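Local coordinates for protein possible thiamine biosynthesis enzyme (Candida albicans, PDB 2X7P) that probably binds a small ligand between two lobes, as SsuA/TauA-family solute-binding proteins do, and may take part in thiamine biosynthesis, at residues I22-S27 against L248-E253; L100-T105 against W176-S181; F135-Q140 against Q192-Y197; N157-V162 against D172-E177. The protein carries 1 engineered substitution. All coordinates share one frame; numbering follows the deposited sequence.

Contact 1 of 4, residues I22-S27 against L248-E253. With AE3 (2-(2-ethoxyethoxy)ethanol), chain F.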
# COMPACT_ATOMS: atom_id res chain seq x y z
N ILE A 22 -5.06 -0.11 -7.84
CA ILE A 22 -5.37 -1.43 -7.31
C ILE A 22 -6.85 -1.51 -6.94
O ILE A 22 -7.33 -0.71 -6.14
CB ILE A 22 -4.51 -1.75 -6.08
CG1 ILE A 22 -3.02 -1.68 -6.44
CG2 ILE A 22 -4.86 -3.13 -5.53
CD1 ILE A 22 -2.09 -1.91 -5.28
N PRO A 23 -7.57 -2.48 -7.52
CA PRO A 23 -9.01 -2.65 -7.31
C PRO A 23 -9.34 -3.03 -5.87
O PRO A 23 -9.67 -4.18 -5.58
CB PRO A 23 -9.37 -3.80 -8.25
CG PRO A 23 -8.10 -4.55 -8.44
CD PRO A 23 -7.02 -3.51 -8.42
N GLU A 24 -9.25 -2.05 -4.97
CA GLU A 24 -9.55 -2.26 -3.56
C GLU A 24 -10.51 -1.20 -3.06
O GLU A 24 -10.87 -0.27 -3.79
CB GLU A 24 -8.26 -2.22 -2.73
CG GLU A 24 -7.49 -3.52 -2.69
CD GLU A 24 -8.14 -4.55 -1.78
OE1 GLU A 24 -9.21 -4.25 -1.21
OE2 GLU A 24 -7.58 -5.65 -1.63
N HIS A 25 -10.94 -1.33 -1.81
CA HIS A 25 -11.79 -0.32 -1.19
C HIS A 25 -11.07 1.03 -1.15
O HIS A 25 -11.71 2.08 -1.15
CB HIS A 25 -12.18 -0.75 0.23
CG HIS A 25 -11.14 -1.58 0.92
ND1 HIS A 25 -9.83 -1.17 1.04
CD2 HIS A 25 -11.22 -2.78 1.53
CE1 HIS A 25 -9.14 -2.09 1.69
NE2 HIS A 25 -9.96 -3.08 2.00
N PHE A 26 -9.75 0.99 -1.13
CA PHE A 26 -8.94 2.21 -1.10
C PHE A 26 -9.07 3.03 -2.38
O PHE A 26 -8.77 4.22 -2.39
CB PHE A 26 -7.47 1.88 -0.84
CG PHE A 26 -7.16 1.57 0.60
CD1 PHE A 26 -7.10 2.58 1.55
CD2 PHE A 26 -6.94 0.26 1.00
CE1 PHE A 26 -6.81 2.29 2.87
CE2 PHE A 26 -6.66 -0.03 2.32
CZ PHE A 26 -6.59 0.98 3.26
N SER A 27 -9.49 2.38 -3.46
CA SER A 27 -9.59 3.05 -4.76
C SER A 27 -10.95 3.74 -4.93
O SER A 27 -11.25 4.26 -6.00
CB SER A 27 -9.37 2.06 -5.90
OG SER A 27 -10.44 1.14 -5.99
N LEU A 248 -16.95 -4.44 -5.36
CA LEU A 248 -15.70 -5.00 -4.86
C LEU A 248 -15.95 -6.25 -4.02
O LEU A 248 -17.08 -6.53 -3.64
CB LEU A 248 -14.93 -3.95 -4.05
CG LEU A 248 -14.63 -2.64 -4.78
CD1 LEU A 248 -13.87 -1.69 -3.88
CD2 LEU A 248 -13.86 -2.91 -6.07
N ASP A 249 -14.88 -6.98 -3.73
CA ASP A 249 -15.00 -8.22 -2.97
C ASP A 249 -15.08 -7.96 -1.47
O ASP A 249 -14.17 -8.32 -0.72
CB ASP A 249 -13.83 -9.16 -3.28
CG ASP A 249 -14.01 -10.53 -2.68
OD1 ASP A 249 -15.17 -10.92 -2.41
OD2 ASP A 249 -13.00 -11.24 -2.49
N TYR A 250 -16.17 -7.32 -1.04
CA TYR A 250 -16.38 -7.03 0.37
C TYR A 250 -17.86 -6.96 0.70
O TYR A 250 -18.66 -6.45 -0.08
CB TYR A 250 -15.69 -5.72 0.76
CG TYR A 250 -14.18 -5.78 0.73
CD1 TYR A 250 -13.47 -6.27 1.81
CD2 TYR A 250 -13.47 -5.35 -0.38
CE1 TYR A 250 -12.09 -6.33 1.79
CE2 TYR A 250 -12.09 -5.41 -0.41
CZ TYR A 250 -11.40 -5.90 0.68
OH TYR A 250 -10.03 -5.96 0.66
N SER A 251 -18.23 -7.49 1.86
CA SER A 251 -19.61 -7.45 2.31
C SER A 251 -19.97 -6.05 2.80
O SER A 251 -19.09 -5.22 3.04
CB SER A 251 -19.84 -8.47 3.43
OG SER A 251 -19.06 -8.16 4.57
N ALA A 252 -21.26 -5.79 2.95
CA ALA A 252 -21.73 -4.50 3.43
C ALA A 252 -21.21 -4.23 4.84
O ALA A 252 -20.90 -3.09 5.18
CB ALA A 252 -23.25 -4.44 3.41
N GLU A 253 -21.12 -5.28 5.64
CA GLU A 253 -20.64 -5.15 7.01
C GLU A 253 -19.17 -4.75 7.06
O GLU A 253 -18.80 -3.77 7.70
CB GLU A 253 -20.85 -6.46 7.78
CG GLU A 253 -20.36 -6.43 9.22
CD GLU A 253 -21.14 -5.46 10.08
OE1 GLU A 253 -22.24 -5.03 9.66
OE2 GLU A 253 -20.66 -5.12 11.18
C1 AE3 F . 0.65 -5.09 -2.42
C2 AE3 F . -0.52 -4.19 -2.81
O2 AE3 F . -1.67 -4.52 -2.04
C3 AE3 F . -2.71 -3.57 -2.28
C4 AE3 F . -3.99 -3.96 -1.55
O3 AE3 F . -3.74 -4.17 -0.17
C5 AE3 F . -4.32 -3.14 0.63
C6 AE3 F . -5.64 -3.61 1.23
O4 AE3 F . -5.55 -5.00 1.55

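Contact 2 of 4, residues L100-T105 against W176-S181. With CO2 (carbon dioxide), chain L; AE3 (2-(2-ethoxyethoxy)ethanol), chain F; GOL (glycerol), chain E.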
# COMPACT_ATOMS: atom_id res chain seq x y z
N LEU A 100 -3.53 -1.93 8.51
CA LEU A 100 -3.67 -2.88 9.61
C LEU A 100 -3.33 -4.30 9.18
O LEU A 100 -4.06 -4.91 8.39
CB LEU A 100 -5.08 -2.83 10.19
CG LEU A 100 -5.37 -3.77 11.36
CD1 LEU A 100 -4.39 -3.52 12.51
CD2 LEU A 100 -6.80 -3.62 11.84
N TRP A 101 -2.23 -4.82 9.69
CA TRP A 101 -1.81 -6.19 9.39
C TRP A 101 -2.26 -7.15 10.49
O TRP A 101 -2.04 -6.90 11.67
CB TRP A 101 -0.29 -6.26 9.23
CG TRP A 101 0.21 -5.63 7.96
CD1 TRP A 101 0.35 -4.30 7.71
CD2 TRP A 101 0.64 -6.31 6.77
NE1 TRP A 101 0.84 -4.11 6.44
CE2 TRP A 101 1.03 -5.33 5.84
CE3 TRP A 101 0.73 -7.66 6.41
CZ2 TRP A 101 1.50 -5.64 4.57
CZ3 TRP A 101 1.20 -7.97 5.15
CH2 TRP A 101 1.58 -6.97 4.24
N ALA A 102 -2.89 -8.24 10.08
CA ALA A 102 -3.36 -9.25 11.03
C ALA A 102 -2.43 -10.46 11.03
O ALA A 102 -2.05 -10.97 9.98
CB ALA A 102 -4.78 -9.67 10.70
N VAL A 103 -2.06 -10.91 12.23
CA VAL A 103 -1.24 -12.10 12.38
C VAL A 103 -2.14 -13.32 12.55
O VAL A 103 -2.88 -13.41 13.54
CB VAL A 103 -0.28 -11.99 13.58
CG1 VAL A 103 0.61 -13.21 13.67
CG2 VAL A 103 0.55 -10.72 13.48
N SER A 104 -2.09 -14.24 11.60
CA SER A 104 -2.99 -15.38 11.59
C SER A 104 -2.28 -16.72 11.75
O SER A 104 -1.06 -16.82 11.61
CB SER A 104 -3.82 -15.40 10.30
OG SER A 104 -4.58 -14.22 10.16
N THR A 105 -3.06 -17.75 12.06
CA THR A 105 -2.57 -19.12 12.13
C THR A 105 -3.74 -20.07 11.87
O THR A 105 -4.87 -19.62 11.70
CB THR A 105 -1.93 -19.43 13.49
OG1 THR A 105 -1.35 -20.74 13.47
CG2 THR A 105 -2.97 -19.36 14.60
N TRP A 176 -0.92 -10.66 7.11
CA TRP A 176 -1.66 -10.25 5.92
C TRP A 176 -2.66 -9.17 6.31
O TRP A 176 -3.08 -9.10 7.46
CB TRP A 176 -2.38 -11.46 5.32
CG TRP A 176 -2.59 -11.37 3.84
CD1 TRP A 176 -3.76 -11.06 3.19
CD2 TRP A 176 -1.62 -11.60 2.81
NE1 TRP A 176 -3.56 -11.08 1.83
CE2 TRP A 176 -2.26 -11.41 1.57
CE3 TRP A 176 -0.26 -11.95 2.83
CZ2 TRP A 176 -1.59 -11.55 0.36
CZ3 TRP A 176 0.40 -12.09 1.62
CH2 TRP A 176 -0.26 -11.89 0.40
N GLU A 177 -3.04 -8.33 5.35
CA GLU A 177 -3.96 -7.23 5.63
C GLU A 177 -5.22 -7.74 6.31
O GLU A 177 -5.81 -8.74 5.90
CB GLU A 177 -4.30 -6.48 4.34
CG GLU A 177 -4.95 -5.12 4.57
CD GLU A 177 -6.42 -5.23 4.92
OE1 GLU A 177 -7.07 -6.20 4.46
OE2 GLU A 177 -6.93 -4.36 5.65
N TYR A 178 -5.64 -7.04 7.37
CA TYR A 178 -6.74 -7.50 8.22
C TYR A 178 -8.04 -7.81 7.47
O TYR A 178 -8.51 -8.94 7.49
CB TYR A 178 -7.02 -6.50 9.34
CG TYR A 178 -8.27 -6.81 10.12
CD1 TYR A 178 -8.30 -7.88 11.01
CD2 TYR A 178 -9.43 -6.06 9.95
CE1 TYR A 178 -9.45 -8.18 11.72
CE2 TYR A 178 -10.58 -6.35 10.66
CZ TYR A 178 -10.58 -7.41 11.55
OH TYR A 178 -11.73 -7.70 12.25
N PHE A 179 -8.61 -6.80 6.82
CA PHE A 179 -9.90 -6.96 6.16
C PHE A 179 -9.89 -8.05 5.09
O PHE A 179 -10.93 -8.64 4.78
CB PHE A 179 -10.40 -5.63 5.60
CG PHE A 179 -10.83 -4.65 6.65
CD1 PHE A 179 -12.10 -4.73 7.20
CD2 PHE A 179 -9.97 -3.67 7.10
CE1 PHE A 179 -12.50 -3.84 8.18
CE2 PHE A 179 -10.36 -2.77 8.08
CZ PHE A 179 -11.63 -2.86 8.62
N THR A 180 -8.72 -8.31 4.52
CA THR A 180 -8.57 -9.39 3.55
C THR A 180 -8.62 -10.73 4.27
O THR A 180 -9.11 -11.72 3.74
CB THR A 180 -7.23 -9.28 2.79
OG1 THR A 180 -7.14 -7.99 2.17
CG2 THR A 180 -7.13 -10.36 1.73
N SER A 181 -8.11 -10.74 5.50
CA SER A 181 -8.06 -11.96 6.31
C SER A 181 -9.37 -12.19 7.05
O SER A 181 -9.67 -13.32 7.44
CB SER A 181 -6.91 -11.87 7.31
OG SER A 181 -5.69 -11.54 6.67
C CO2 L . -0.80 -7.93 1.70
O1 CO2 L . -1.84 -7.75 2.33
O2 CO2 L . 0.23 -8.11 1.07
C1 AE3 F . 0.65 -5.09 -2.42
C2 AE3 F . -0.52 -4.19 -2.81
O2 AE3 F . -1.67 -4.52 -2.04
C3 AE3 F . -2.71 -3.57 -2.28
C4 AE3 F . -3.99 -3.96 -1.55
O3 AE3 F . -3.74 -4.17 -0.17
C5 AE3 F . -4.32 -3.14 0.63
C6 AE3 F . -5.64 -3.61 1.23
O4 AE3 F . -5.55 -5.00 1.55
C1 GOL E . -7.57 -0.85 5.89
O1 GOL E . -8.09 -1.97 5.17
C2 GOL E . -6.84 -1.34 7.15
O2 GOL E . -5.76 -2.19 6.77
C3 GOL E . -6.29 -0.13 7.91
O3 GOL E . -7.38 0.72 8.28
O HOH W 1 -3.49 -12.57 8.37

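Contact 3 of 4, residues F135-Q140 against Q192-Y197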
# COMPACT_ATOMS: atom_id res chain seq x y z
N PHE A 135 9.26 -8.16 11.18
CA PHE A 135 10.30 -7.50 11.96
C PHE A 135 9.70 -6.46 12.90
O PHE A 135 10.21 -6.23 14.00
CB PHE A 135 11.34 -6.85 11.04
CG PHE A 135 12.15 -7.84 10.26
CD1 PHE A 135 11.70 -8.33 9.04
CD2 PHE A 135 13.37 -8.29 10.74
CE1 PHE A 135 12.44 -9.24 8.32
CE2 PHE A 135 14.12 -9.21 10.02
CZ PHE A 135 13.65 -9.68 8.81
N VAL A 136 8.62 -5.82 12.46
CA VAL A 136 7.91 -4.86 13.29
C VAL A 136 7.20 -5.59 14.43
O VAL A 136 7.16 -5.10 15.56
CB VAL A 136 6.87 -4.06 12.48
CG1 VAL A 136 6.12 -3.10 13.38
CG2 VAL A 136 7.55 -3.32 11.34
N LEU A 137 6.66 -6.76 14.12
CA LEU A 137 6.00 -7.59 15.12
C LEU A 137 6.97 -7.97 16.23
O LEU A 137 6.70 -7.76 17.41
CB LEU A 137 5.42 -8.85 14.48
CG LEU A 137 4.76 -9.85 15.42
CD1 LEU A 137 3.57 -9.22 16.13
CD2 LEU A 137 4.33 -11.10 14.66
N ALA A 138 8.11 -8.54 15.84
CA ALA A 138 9.12 -8.97 16.79
C ALA A 138 9.62 -7.81 17.65
O ALA A 138 9.83 -7.96 18.85
CB ALA A 138 10.28 -9.63 16.07
N HIS A 139 9.81 -6.66 17.02
CA HIS A 139 10.30 -5.47 17.72
C HIS A 139 9.36 -5.05 18.84
O HIS A 139 9.79 -4.81 19.97
CB HIS A 139 10.50 -4.31 16.74
CG HIS A 139 11.03 -3.07 17.37
ND1 HIS A 139 10.22 -2.12 17.94
CD2 HIS A 139 12.30 -2.62 17.52
CE1 HIS A 139 10.97 -1.13 18.42
NE2 HIS A 139 12.23 -1.42 18.18
N GLN A 140 8.07 -4.98 18.53
CA GLN A 140 7.06 -4.58 19.51
C GLN A 140 6.87 -5.65 20.58
O GLN A 140 6.46 -5.36 21.70
CB GLN A 140 5.73 -4.28 18.82
CG GLN A 140 5.79 -3.13 17.83
CD GLN A 140 4.44 -2.78 17.25
OE1 GLN A 140 3.42 -3.36 17.62
NE2 GLN A 140 4.42 -1.83 16.32
N GLN A 192 -7.16 -15.30 14.35
CA GLN A 192 -6.29 -14.17 14.64
C GLN A 192 -5.61 -14.32 16.00
O GLN A 192 -6.25 -14.64 16.99
CB GLN A 192 -7.08 -12.87 14.59
CG GLN A 192 -6.32 -11.65 15.08
CD GLN A 192 -7.15 -10.38 15.03
OE1 GLN A 192 -7.79 -10.09 14.02
NE2 GLN A 192 -7.15 -9.63 16.12
N ILE A 193 -4.30 -14.08 16.02
CA ILE A 193 -3.54 -14.16 17.27
C ILE A 193 -2.91 -12.82 17.62
O ILE A 193 -2.38 -12.64 18.72
CB ILE A 193 -2.44 -15.24 17.21
CG1 ILE A 193 -1.45 -14.93 16.09
CG2 ILE A 193 -3.06 -16.62 17.02
CD1 ILE A 193 -0.32 -15.93 15.98
N ASP A 194 -2.97 -11.87 16.68
CA ASP A 194 -2.40 -10.54 16.91
C ASP A 194 -2.70 -9.59 15.75
O ASP A 194 -3.08 -10.02 14.67
CB ASP A 194 -0.89 -10.64 17.14
CG ASP A 194 -0.35 -9.46 17.92
OD1 ASP A 194 -1.16 -8.69 18.47
OD2 ASP A 194 0.89 -9.31 17.99
N GLN A 195 -2.52 -8.30 16.01
CA GLN A 195 -2.67 -7.27 14.98
C GLN A 195 -1.54 -6.25 15.09
O GLN A 195 -1.11 -5.91 16.19
CB GLN A 195 -4.02 -6.56 15.11
CG GLN A 195 -5.23 -7.41 14.78
CD GLN A 195 -6.52 -6.63 14.86
OE1 GLN A 195 -6.55 -5.50 15.35
NE2 GLN A 195 -7.61 -7.23 14.38
N ILE A 196 -1.07 -5.77 13.94
CA ILE A 196 0.02 -4.80 13.92
C ILE A 196 -0.21 -3.71 12.87
O ILE A 196 -0.42 -4.01 11.70
CB ILE A 196 1.38 -5.48 13.64
CG1 ILE A 196 1.70 -6.51 14.73
CG2 ILE A 196 2.48 -4.44 13.57
CD1 ILE A 196 1.97 -5.90 16.09
N TYR A 197 -0.15 -2.46 13.30
CA TYR A 197 -0.25 -1.34 12.37
C TYR A 197 1.10 -1.03 11.74
O TYR A 197 2.15 -1.30 12.34
CB TYR A 197 -0.78 -0.09 13.08
CG TYR A 197 -2.28 -0.06 13.27
CD1 TYR A 197 -3.12 0.23 12.20
CD2 TYR A 197 -2.85 -0.31 14.51
CE1 TYR A 197 -4.49 0.26 12.37
CE2 TYR A 197 -4.22 -0.28 14.68
CZ TYR A 197 -5.04 0.00 13.61
OH TYR A 197 -6.40 0.03 13.78
O HOH W 2 3.07 0.32 14.60

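Contact 4 of 4, residues N157-V162 against D172-E177. With CO2 (carbon dioxide), chain L; AE3 (2-(2-ethoxyethoxy)ethanol), chain F.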
# COMPACT_ATOMS: atom_id res chain seq x y z
N ASN A 157 -1.83 -20.27 -0.17
CA ASN A 157 -0.88 -21.20 0.41
C ASN A 157 -0.55 -20.88 1.86
O ASN A 157 -0.27 -21.77 2.66
CB ASN A 157 0.40 -21.24 -0.43
CG ASN A 157 0.17 -21.75 -1.83
OD1 ASN A 157 -0.85 -22.39 -2.11
ND2 ASN A 157 1.10 -21.47 -2.73
N LEU A 158 -0.57 -19.59 2.20
CA LEU A 158 -0.28 -19.15 3.56
C LEU A 158 -1.28 -19.72 4.56
O LEU A 158 -0.92 -20.07 5.68
CB LEU A 158 -0.25 -17.62 3.64
CG LEU A 158 0.93 -16.92 2.98
CD1 LEU A 158 0.76 -15.41 3.01
CD2 LEU A 158 2.24 -17.33 3.65
N ARG A 159 -2.54 -19.80 4.15
CA ARG A 159 -3.59 -20.34 5.01
C ARG A 159 -3.47 -21.85 5.15
O ARG A 159 -3.63 -22.41 6.23
CB ARG A 159 -4.98 -19.97 4.49
CG ARG A 159 -5.20 -18.47 4.33
CD ARG A 159 -6.67 -18.15 4.08
NE ARG A 159 -7.23 -18.94 2.99
CZ ARG A 159 -7.19 -18.59 1.71
NH1 ARG A 159 -6.59 -17.46 1.36
NH2 ARG A 159 -7.73 -19.37 0.79
N ASP A 160 -3.17 -22.52 4.03
CA ASP A 160 -2.98 -23.96 4.04
C ASP A 160 -1.76 -24.34 4.88
O ASP A 160 -1.74 -25.37 5.54
CB ASP A 160 -2.80 -24.49 2.61
CG ASP A 160 -4.07 -24.38 1.79
OD1 ASP A 160 -5.12 -24.02 2.35
OD2 ASP A 160 -4.01 -24.67 0.57
N SER A 161 -0.75 -23.48 4.85
CA SER A 161 0.49 -23.72 5.57
C SER A 161 0.27 -23.74 7.08
O SER A 161 0.67 -24.68 7.77
CB SER A 161 1.54 -22.67 5.21
OG SER A 161 2.77 -22.93 5.86
N VAL A 162 -0.38 -22.70 7.60
CA VAL A 162 -0.66 -22.61 9.03
C VAL A 162 -1.67 -23.67 9.46
O VAL A 162 -1.70 -24.06 10.63
CB VAL A 162 -1.17 -21.21 9.43
CG1 VAL A 162 -0.06 -20.18 9.27
CG2 VAL A 162 -2.39 -20.83 8.61
N ASP A 172 4.11 -21.64 11.53
CA ASP A 172 3.44 -21.26 12.77
C ASP A 172 2.43 -20.13 12.57
O ASP A 172 1.31 -20.20 13.07
CB ASP A 172 4.47 -20.86 13.83
CG ASP A 172 5.36 -22.02 14.25
OD1 ASP A 172 5.02 -23.17 13.91
OD2 ASP A 172 6.39 -21.78 14.91
N ALA A 173 2.83 -19.10 11.83
CA ALA A 173 1.96 -17.96 11.60
C ALA A 173 2.40 -17.14 10.39
O ALA A 173 3.53 -17.28 9.91
CB ALA A 173 1.89 -17.08 12.84
N PHE A 174 1.50 -16.29 9.90
CA PHE A 174 1.82 -15.38 8.81
C PHE A 174 1.06 -14.08 8.98
O PHE A 174 0.09 -14.01 9.74
CB PHE A 174 1.49 -16.01 7.45
CG PHE A 174 0.02 -16.13 7.18
CD1 PHE A 174 -0.69 -17.25 7.59
CD2 PHE A 174 -0.66 -15.13 6.49
CE1 PHE A 174 -2.05 -17.36 7.33
CE2 PHE A 174 -2.01 -15.24 6.24
CZ PHE A 174 -2.71 -16.35 6.65
N MSE A 175 1.49 -13.04 8.27
CA MSE A 175 0.85 -11.74 8.37
C MSE A 175 0.23 -11.32 7.04
O MSE A 175 0.78 -11.61 5.97
CB MSE A 175 1.86 -10.68 8.84
CG MSE A 175 2.59 -11.07 10.10
SE MSE A 175 3.79 -9.68 10.73
CE MSE A 175 2.48 -8.28 11.09
N TRP A 176 -0.92 -10.66 7.11
CA TRP A 176 -1.66 -10.25 5.92
C TRP A 176 -2.66 -9.17 6.31
O TRP A 176 -3.08 -9.10 7.46
CB TRP A 176 -2.38 -11.46 5.32
CG TRP A 176 -2.59 -11.37 3.84
CD1 TRP A 176 -3.76 -11.06 3.19
CD2 TRP A 176 -1.62 -11.60 2.81
NE1 TRP A 176 -3.56 -11.08 1.83
CE2 TRP A 176 -2.26 -11.41 1.57
CE3 TRP A 176 -0.26 -11.95 2.83
CZ2 TRP A 176 -1.59 -11.55 0.36
CZ3 TRP A 176 0.40 -12.09 1.62
CH2 TRP A 176 -0.26 -11.89 0.40
N GLU A 177 -3.04 -8.33 5.35
CA GLU A 177 -3.96 -7.23 5.63
C GLU A 177 -5.22 -7.74 6.31
O GLU A 177 -5.81 -8.74 5.90
CB GLU A 177 -4.30 -6.48 4.34
CG GLU A 177 -4.95 -5.12 4.57
CD GLU A 177 -6.42 -5.23 4.92
OE1 GLU A 177 -7.07 -6.20 4.46
OE2 GLU A 177 -6.93 -4.36 5.65
C CO2 L . -0.80 -7.93 1.70
O1 CO2 L . -1.84 -7.75 2.33
O2 CO2 L . 0.23 -8.11 1.07
C1 AE3 F . 0.65 -5.09 -2.42
C2 AE3 F . -0.52 -4.19 -2.81
O2 AE3 F . -1.67 -4.52 -2.04
C3 AE3 F . -2.71 -3.57 -2.28
C4 AE3 F . -3.99 -3.96 -1.55
O3 AE3 F . -3.74 -4.17 -0.17
C5 AE3 F . -4.32 -3.14 0.63
C6 AE3 F . -5.64 -3.61 1.23
O4 AE3 F . -5.55 -5.00 1.55

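Contact 1 of 4, residues I22-S27 against L248-E253
Tyr-250 and His-25 extend their side chains at about a right angle to each other, and their rings meet obliquely, with planes at 43° and centroids 4.5 Å apart. The imidazole leads with one corner: His-25 CD2 stands over a face of the phenol, offset toward the rim, and comes within 3.2 Å of Tyr-250 CZ. Glu-24 reaches the same phenol from its edge. Its CB sets out away from the tyrosine, but a bend at chi2 (-75°) brings the carboxylate back, and Tyr-250 OH donates to the syn lone pair of Glu-24 OE1 at 2.7 Å. That oxygen also lies over the centre of the His-25 ring, 3.5 Å above its plane, so the acid is flanked by both rings. In the periplasmic-binding-protein fold, this loop leaves the first strand of a lobe, 19-21, and enters helix 28-35, while Tyr-250 sits between helices 237-247 and 252-259. Trp-258 of the latter stacks on His-25. The ethoxyethoxyethanol molecule lies beside the loop, its C3 atom 3.5 Å from Ile-22 CD1, consistent with a place in the ligand cleft. Two residues before the tyrosine, Leu-248 points at the loop and presses CD1 against Glu-24 O at 3.3 Å. The same carbonyl oxygen is gripped by Ser-27, which donates through both its backbone N and OG, the hydroxyl bond being 2.6 Å long from Ser-27 OG to Glu-24 O.

Contact 2 of 4, residues L100-T105 against W176-S181
Leu-100 begins the pairing through its backbone: Tyr-178 N donates to Leu-100 O at 2.8 Å, with an N-H...O angle of 162°. Its side chain runs beside that of Tyr-178 in the same direction, with Leu-100 CG 3.8 Å from Tyr-178 CB. At the start of the strand, Leu-100 N donates to a glycerol, probably from the crystallisation liquor. Trp-101 forms a non-hydrogen-bonded antiparallel pair with Glu-177. Although its CB leads away, the indole swings back so that its edge meets the opposite backbone, Trp-101 CE3 lying 3.5 Å from Trp-176 N. Beyond this, Trp-101 CH2 is 3.6 Å from the carbon of a carbon dioxide molecule, which lies over the face of Trp-176 and takes a weak bond from Glu-177 N. Here the central strand 173-177 of a periplasmic-binding-protein lobe turns directly into helix 178-186, and Glu-177 is the N-cap. Its OE1 accepts from both N and OG1 of Thr-180, the bond from Thr-180 N to Glu-177 OE1 measuring 2.7 Å, while OE2 accepts two glycerol hydroxyls. Ala-102 and Trp-176 follow as a hydrogen-bonded pair joined by reciprocal N-H...O bonds, the one from Trp-176 N to Ala-102 O being 3.1 Å. The methyl of Ala-102 lies in the plane of the Tyr-178 ring, at its edge, with Ala-102 CB 4.0 Å from Tyr-178 CD1. Ser-104 OG, bonded to Tyr-185 OH, also meets a water at 2.7 Å, and this water donates to Ala-102 O and Ser-181 OG.

Contact 3 of 4, residues F135-Q140 against Q192-Y197
Ile-196 faces Val-136, Leu-137 and Gln-140 where helix 129-141 packs across strand 190-197, an outer strand of the five-stranded sheet in one lobe of the periplasmic-binding-protein fold. The two axes run at 106°, so a single strand residue touches successive turns of the helix. Starting at CB, which points toward the helix, Ile-196 lies near the methyl end of selenomethionine Met-175 of strand 173-177, two strands over in the sheet. Its two branches then part. CG2 takes the side of Val-136, whose CG1 is 3.9 Å from Ile-196 CG2, the two side chains running antiparallel past one another. CG1, anti to the carbonyl carbon (chi1 -60°), meets the leucine instead: Ile-196 CG1 is 3.6 Å from Leu-137 CD1, and the side chains cross at about a right angle. A bend at chi2 (-68°) keeps the terminal methyl over the same neighbour, with Ile-196 CD1 3.7 Å from Leu-137 CD1. Gln-140 OE1 also approaches this methyl, though the glutamine has two conformers and the contact is doubtful. Earlier in the strand, Ile-193 and Asp-194 form a classic beta bulge opposite Val-103, and Leu-137 CD1 rests 3.3 Å from Asp-194 OD2.

Contact 4 of 4, residues N157-V162 against D172-E177
Phe-174 carries its ring almost squarely beneath a backbone-proximal carbon of the helix: Leu-158 CB stands 3.7 Å from the ring centroid and only 7° off the normal, a CH-pi contact over the face. Behind it is the first torsion of the phenylalanine, whose CG sits between the backbone N and the carbonyl carbon (chi1 71°), which lifts the ring upright from the strand toward helix 155-162. This helix belongs to a beta-alpha-beta crossover linking the parallel strands 148-151 and 173-177 past strand 120-123, and its axis runs nearly antiparallel to the strand, at 154°. Val-162 closes on the rim of the phenyl group. Its CG1 lies in the ring plane, 3.4 Å from Phe-174 CD1, and the same methyl reaches the backbone below, 3.8 Å from Ala-173 CA. Its other methyl, CG2, is 3.7 Å from Phe-174 CE1. Also close to that ring atom is a polar group of the helix, Leu-158 O lying 3.4 Å from Phe-174 CE1. Arg-159 contributes only the start of its chain, with CG 4.0 Å from Phe-174 CZ, while its NE goes to a salt bridge with Glu-189. Toward the C-terminal end of the strand, Leu-158 crosses Trp-176 at about a right angle, and its CD1 methyl sits 3.6 Å from both CE3 and CZ3 of the indole.

Overall arrangement
Contacts 2, 3 and 4 build one lobe, and contact 1 lies beside them, at what is probably the cleft between lobes. The three share the five-stranded sheet in which strand 100-106 lies between 173-177 and 190-197; their centres are 9 to 14 Å apart. Helices 129-141 and 155-162 cover opposite faces of it, reached by Met-175 and Phe-174. Along the chain, contact 1 encloses the others, the segments of contacts 2 and 3 alternate, and contact 4, sharing Trp-176 and Glu-177 with contact 2, falls between those of contact 3. Contact 1, about 15 Å from contact 2, packs Tyr-250 on Phe-179 and Thr-180. Contacts 1, 2 and 4 all touch the ethoxyethoxyethanol, the last two through Glu-177.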